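Local coordinates for serine protease inhibitor (Thermoanaerobacter tengcongensis, PDB 2PEE), which probably inhibits serine-type endopeptidases as a serpin, with its N terminus serving to trap the metastable native state, at residues Ala3-Asp8 with Asp134-Ala139; Leu175-Ala180 with Val325-Phe330. The protein carries 1 engineered substitution. All blocks are in the same frame, centred on the assembly; numbering follows the deposited sequence.

Overall arrangement
Both interactions belong to the large serpin beta-sheet A, about 18 Å apart between their centres and without touching each other. Interaction 1 is at its border: the N-terminal strand 4-5 pairs antiparallel with 134-138 in a short, partly exposed contact that mixes backbone bonds, an asparagine-aspartate bond and small apolar touches. Interaction 2 lies near the centre of the molecule and is almost wholly buried; there strands 173-183 and 324-333 run parallel, joined by a ladder of backbone bonds with few polar side chains meeting across it. Strand 102-113 connects the two, pairing with 134-138 on one side and 173-183 on the other, so two strands, 134-138 and 102-113, separate the N-terminal segment from the central pair.

Interaction 1 (Ala3-Asp8 with Asp134-Ala139); sequences AANLMD and DIFKAA
The ring of F136 meets the backbone of N5 obliquely, its CD2 3.7 Å from N5 CA, while W111 stacks on the ring and W151 of helix 142-155 packs edge-to-face with it. The amide of N5 is turned 37° from that ring, and stands nearly square to the carboxylate of D134. Together they belong to an antiparallel pairing that adds the N-terminal segment to the edge of serpin sheet A. N5 swings its CG away from its own backbone N (chi1 -160°), which carries ND2 across to D134 OD1 at 3.0 Å; the oxygen is met from above the carboxylate plane, and the other oxygen, OD2, is held by W151 NE1. N5 OD1 turns back to accept M7 N, making an Asx turn that bends the chain just after the strand. A4 and K137 form the hydrogen-bonded pair, with A4 N to K137 O and K137 N to A4 O both 3.1 Å, and N5 and F136 the non-hydrogen-bonded one. At the end of the turn, M7 lays CG against I135 CG1 and reaches helix 121-130, touching L124, I127 and A128. L6 N gives its hydrogen to I135 O at 2.8 Å, and L6 CD1 rests 3.9 Å from I135 CG2.

Interaction 2 (Leu175-Ala180 with Val325-Phe330); sequences LINAVA and VLHKTF
L326 O takes two approaches from the neighbouring strand: N177 N donates to it at 2.9 Å in an almost straight bond (177°), and I176 CA brings its hydrogen toward the same L326 O at 3.6 Å. This is the parallel pairing at the middle of serpin sheet A, where, as in other native serpins, strands 173-183 and 324-333 are direct neighbours; in the family mechanism they part to admit the reactive-centre loop as a new strand between them. The ladder continues with L326 N to L175 O, K328 N to N177 O at 3.0 Å, and V179 N to K328 O. Its last rung, F330 N to V179 O, is weak.

On one face, L175 and V325 lie side by side, as do I176 and L326 on the other, with I176 CD1 3.7 Å from L326 CB. N177 and H327 share the face that helix 50-61 covers, in the region known in serpins as the shutter. With CG of H327 opposite its own backbone N (chi1 -165°), the ring extends from the sheet on the side of helix 50-61 and NE2 donates to S49 O. N177 OD1 sits at the ring edge, in plane beside CD2, the amide plane standing 89° from the ring. A leucine in place of H327 would probably leave S49 O without this donor, removing one polar tie between strand 324-333 and the residue that precedes helix 50-61. K328 sends its chain to the opposite face, where NZ binds K162 O and forms a salt bridge with E284. Farther along, T329 CG2 lies 4.1 Å from V179 CB.

Interaction 1 (Ala3-Asp8 with Asp134-Ala139)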
loop_
_atom_site.group_PDB
_atom_site.type_symbol
_atom_site.label_atom_id
_atom_site.label_comp_id
_atom_site.label_asym_id
_atom_site.label_seq_id
_atom_site.Cartn_x
_atom_site.Cartn_y
_atom_site.Cartn_z
ATOM N N ALA A 3 17.443 -13.312 14.878
ATOM C CA ALA A 3 17.056 -12.121 15.612
ATOM C C ALA A 3 16.040 -12.529 16.671
ATOM O O ALA A 3 15.436 -13.605 16.577
ATOM C CB ALA A 3 16.467 -11.109 14.667
ATOM N N ALA A 4 15.852 -11.678 17.675
ATOM C CA ALA A 4 14.919 -11.982 18.756
ATOM C C ALA A 4 13.682 -11.103 18.670
ATOM O O ALA A 4 13.795 -9.874 18.638
ATOM C CB ALA A 4 15.599 -11.828 20.113
ATOM N N ASN A 5 12.508 -11.738 18.628
ATOM C CA ASN A 5 11.222 -11.018 18.660
ATOM C C ASN A 5 10.944 -10.541 20.071
ATOM O O ASN A 5 10.686 -11.347 20.962
ATOM C CB ASN A 5 10.064 -11.904 18.167
ATOM C CG ASN A 5 8.845 -11.097 17.735
ATOM O OD1 ASN A 5 8.662 -9.948 18.144
ATOM N ND2 ASN A 5 8.004 -11.702 16.895
ATOM N N LEU A 6 11.012 -9.230 20.266
ATOM C CA LEU A 6 10.837 -8.636 21.581
ATOM C C LEU A 6 9.422 -8.843 22.090
ATOM O O LEU A 6 9.174 -8.786 23.301
ATOM C CB LEU A 6 11.149 -7.139 21.551
ATOM C CG LEU A 6 12.574 -6.651 21.300
ATOM C CD1 LEU A 6 12.551 -5.148 21.174
ATOM C CD2 LEU A 6 13.503 -7.060 22.401
ATOM N N MET A 7 8.508 -9.113 21.161
ATOM C CA MET A 7 7.090 -9.220 21.475
ATOM C C MET A 7 6.712 -10.552 22.111
ATOM O O MET A 7 5.682 -10.650 22.772
ATOM C CB MET A 7 6.232 -8.930 20.236
ATOM C CG MET A 7 6.415 -7.530 19.631
ATOM S SD MET A 7 6.133 -6.238 20.869
ATOM C CE MET A 7 4.368 -6.336 21.072
ATOM N N ASP A 8 7.556 -11.566 21.957
ATOM C CA ASP A 8 7.289 -12.876 22.550
ATOM C C ASP A 8 6.950 -12.766 24.038
ATOM O O ASP A 8 6.141 -13.529 24.563
ATOM C CB ASP A 8 8.493 -13.793 22.359
ATOM C CG ASP A 8 8.769 -14.102 20.904
ATOM O OD1 ASP A 8 7.839 -14.057 20.067
ATOM O OD2 ASP A 8 9.931 -14.406 20.595
ATOM N N ASP A 134 5.530 -7.344 14.655
ATOM C CA ASP A 134 6.763 -7.882 15.205
ATOM C C ASP A 134 7.796 -6.775 15.366
ATOM O O ASP A 134 7.879 -5.878 14.526
ATOM C CB ASP A 134 7.302 -8.972 14.303
ATOM C CG ASP A 134 6.401 -10.177 14.250
ATOM O OD1 ASP A 134 5.782 -10.509 15.276
ATOM O OD2 ASP A 134 6.313 -10.804 13.182
ATOM N N ILE A 135 8.548 -6.834 16.464
ATOM C CA ILE A 135 9.567 -5.859 16.806
ATOM C C ILE A 135 10.768 -6.704 17.211
ATOM O O ILE A 135 10.673 -7.527 18.130
ATOM C CB ILE A 135 9.123 -4.954 18.012
ATOM C CG1 ILE A 135 7.734 -4.316 17.802
ATOM C CG2 ILE A 135 10.184 -3.904 18.371
ATOM C CD1 ILE A 135 7.627 -3.294 16.665
ATOM N N PHE A 136 11.890 -6.518 16.513
ATOM C CA PHE A 136 13.094 -7.318 16.743
ATOM C C PHE A 136 14.289 -6.502 17.194
ATOM O O PHE A 136 14.494 -5.359 16.779
ATOM C CB PHE A 136 13.523 -8.069 15.486
ATOM C CG PHE A 136 12.459 -8.926 14.882
ATOM C CD1 PHE A 136 11.594 -8.404 13.910
ATOM C CD2 PHE A 136 12.336 -10.259 15.243
ATOM C CE1 PHE A 136 10.599 -9.196 13.322
ATOM C CE2 PHE A 136 11.342 -11.056 14.667
ATOM C CZ PHE A 136 10.478 -10.521 13.695
ATOM N N LYS A 137 15.094 -7.109 18.054
ATOM C CA LYS A 137 16.438 -6.635 18.240
ATOM C C LYS A 137 17.321 -7.657 17.524
ATOM O O LYS A 137 17.001 -8.855 17.526
ATOM C CB LYS A 137 16.771 -6.418 19.727
ATOM C CG LYS A 137 16.770 -7.641 20.607
ATOM C CD LYS A 137 17.515 -7.351 21.903
ATOM C CE LYS A 137 17.434 -8.523 22.863
ATOM N NZ LYS A 137 18.735 -8.694 23.543
ATOM N N ALA A 138 18.377 -7.176 16.862
ATOM C CA ALA A 138 19.237 -8.029 16.040
ATOM C C ALA A 138 20.680 -7.535 15.971
ATOM O O ALA A 138 20.955 -6.354 16.187
ATOM C CB ALA A 138 18.671 -8.147 14.645
ATOM N N ALA A 139 21.591 -8.448 15.650
ATOM C CA ALA A 139 23.006 -8.127 15.462
ATOM C C ALA A 139 23.247 -7.044 14.405
ATOM O O ALA A 139 24.134 -6.203 14.566
ATOM C CB ALA A 139 23.784 -9.389 15.108
#

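Interaction 2 (Leu175-Ala180 with Val325-Phe330)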
loop_
_atom_site.group_PDB
_atom_site.type_symbol
_atom_site.label_atom_id
_atom_site.label_comp_id
_atom_site.label_asym_id
_atom_site.label_seq_id
_atom_site.Cartn_x
_atom_site.Cartn_y
_atom_site.Cartn_z
ATOM N N LEU A 175 12.306 0.384 9.669
ATOM C CA LEU A 175 10.904 0.009 9.557
ATOM C C LEU A 175 10.805 -0.825 8.303
ATOM O O LEU A 175 11.295 -0.412 7.259
ATOM C CB LEU A 175 10.015 1.231 9.419
ATOM C CG LEU A 175 9.516 1.957 10.661
ATOM C CD1 LEU A 175 10.649 2.433 11.595
ATOM C CD2 LEU A 175 8.654 3.145 10.195
ATOM N N ILE A 176 10.194 -1.999 8.403
ATOM C CA ILE A 176 10.003 -2.865 7.250
ATOM C C ILE A 176 8.512 -3.006 6.933
ATOM O O ILE A 176 7.714 -3.350 7.806
ATOM C CB ILE A 176 10.648 -4.257 7.476
ATOM C CG1 ILE A 176 12.134 -4.129 7.875
ATOM C CG2 ILE A 176 10.487 -5.149 6.251
ATOM C CD1 ILE A 176 13.018 -3.454 6.844
ATOM N N ASN A 177 8.135 -2.693 5.698
ATOM C CA ASN A 177 6.789 -2.932 5.232
ATOM C C ASN A 177 6.812 -3.873 4.044
ATOM O O ASN A 177 7.555 -3.635 3.094
ATOM C CB ASN A 177 6.146 -1.654 4.724
ATOM C CG ASN A 177 6.272 -0.503 5.664
ATOM O OD1 ASN A 177 6.065 0.653 5.254
ATOM N ND2 ASN A 177 6.586 -0.784 6.928
ATOM N N ALA A 178 5.982 -4.913 4.074
ATOM C CA ALA A 178 5.750 -5.723 2.886
ATOM C C ALA A 178 4.262 -5.941 2.738
ATOM O O ALA A 178 3.579 -6.248 3.719
ATOM C CB ALA A 178 6.483 -7.045 2.971
ATOM N N VAL A 179 3.749 -5.751 1.526
ATOM C CA VAL A 179 2.321 -5.915 1.300
ATOM C C VAL A 179 2.048 -6.797 0.100
ATOM O O VAL A 179 2.657 -6.624 -0.956
ATOM C CB VAL A 179 1.576 -4.572 1.125
ATOM C CG1 VAL A 179 0.072 -4.800 1.281
ATOM C CG2 VAL A 179 2.034 -3.560 2.160
ATOM N N ALA A 180 1.115 -7.733 0.269
ATOM C CA ALA A 180 0.764 -8.666 -0.785
ATOM C C ALA A 180 -0.721 -8.945 -0.819
ATOM O O ALA A 180 -1.401 -8.953 0.210
ATOM C CB ALA A 180 1.519 -9.945 -0.600
ATOM N N VAL A 325 13.147 3.473 5.930
ATOM C CA VAL A 325 11.798 2.903 5.918
ATOM C C VAL A 325 11.711 2.136 4.608
ATOM O O VAL A 325 11.566 2.712 3.525
ATOM C CB VAL A 325 10.715 3.967 5.981
ATOM C CG1 VAL A 325 9.347 3.321 6.018
ATOM C CG2 VAL A 325 10.915 4.854 7.183
ATOM N N LEU A 326 11.850 0.823 4.718
ATOM C CA LEU A 326 11.964 -0.048 3.567
ATOM C C LEU A 326 10.587 -0.594 3.236
ATOM O O LEU A 326 10.065 -1.429 3.964
ATOM C CB LEU A 326 12.913 -1.187 3.912
ATOM C CG LEU A 326 13.874 -1.708 2.855
ATOM C CD1 LEU A 326 14.568 -0.555 2.136
ATOM C CD2 LEU A 326 14.897 -2.596 3.534
ATOM N N HIS A 327 10.018 -0.111 2.131
ATOM C CA HIS A 327 8.655 -0.420 1.717
ATOM C C HIS A 327 8.638 -1.212 0.407
ATOM O O HIS A 327 9.178 -0.730 -0.607
ATOM C CB HIS A 327 7.915 0.897 1.523
ATOM C CG HIS A 327 6.432 0.757 1.442
ATOM N ND1 HIS A 327 5.761 0.631 0.246
ATOM C CD2 HIS A 327 5.486 0.737 2.407
ATOM C CE1 HIS A 327 4.465 0.533 0.475
ATOM N NE2 HIS A 327 4.270 0.596 1.778
ATOM N N LYS A 328 8.028 -2.408 0.417
ATOM C CA LYS A 328 7.953 -3.246 -0.796
ATOM C C LYS A 328 6.604 -3.901 -1.029
ATOM O O LYS A 328 6.047 -4.546 -0.142
ATOM C CB LYS A 328 9.020 -4.328 -0.806
ATOM C CG LYS A 328 9.041 -5.142 -2.099
ATOM C CD LYS A 328 10.274 -6.034 -2.171
ATOM C CE LYS A 328 10.337 -6.785 -3.504
ATOM N NZ LYS A 328 11.617 -7.549 -3.682
ATOM N N THR A 329 6.112 -3.764 -2.251
ATOM C CA THR A 329 4.801 -4.225 -2.627
ATOM C C THR A 329 4.883 -5.044 -3.918
ATOM O O THR A 329 5.819 -4.883 -4.696
ATOM C CB THR A 329 3.860 -3.021 -2.890
ATOM O OG1 THR A 329 4.493 -2.110 -3.806
ATOM C CG2 THR A 329 3.547 -2.289 -1.600
ATOM N N PHE A 330 3.877 -5.900 -4.139
ATOM C CA PHE A 330 3.780 -6.717 -5.329
ATOM C C PHE A 330 2.321 -6.850 -5.754
ATOM O O PHE A 330 1.460 -7.223 -4.930
ATOM C CB PHE A 330 4.361 -8.111 -5.075
ATOM C CG PHE A 330 4.182 -9.040 -6.231
ATOM C CD1 PHE A 330 5.038 -8.968 -7.339
ATOM C CD2 PHE A 330 3.121 -9.961 -6.249
ATOM C CE1 PHE A 330 4.853 -9.824 -8.447
ATOM C CE2 PHE A 330 2.909 -10.815 -7.353
ATOM C CZ PHE A 330 3.773 -10.754 -8.452
#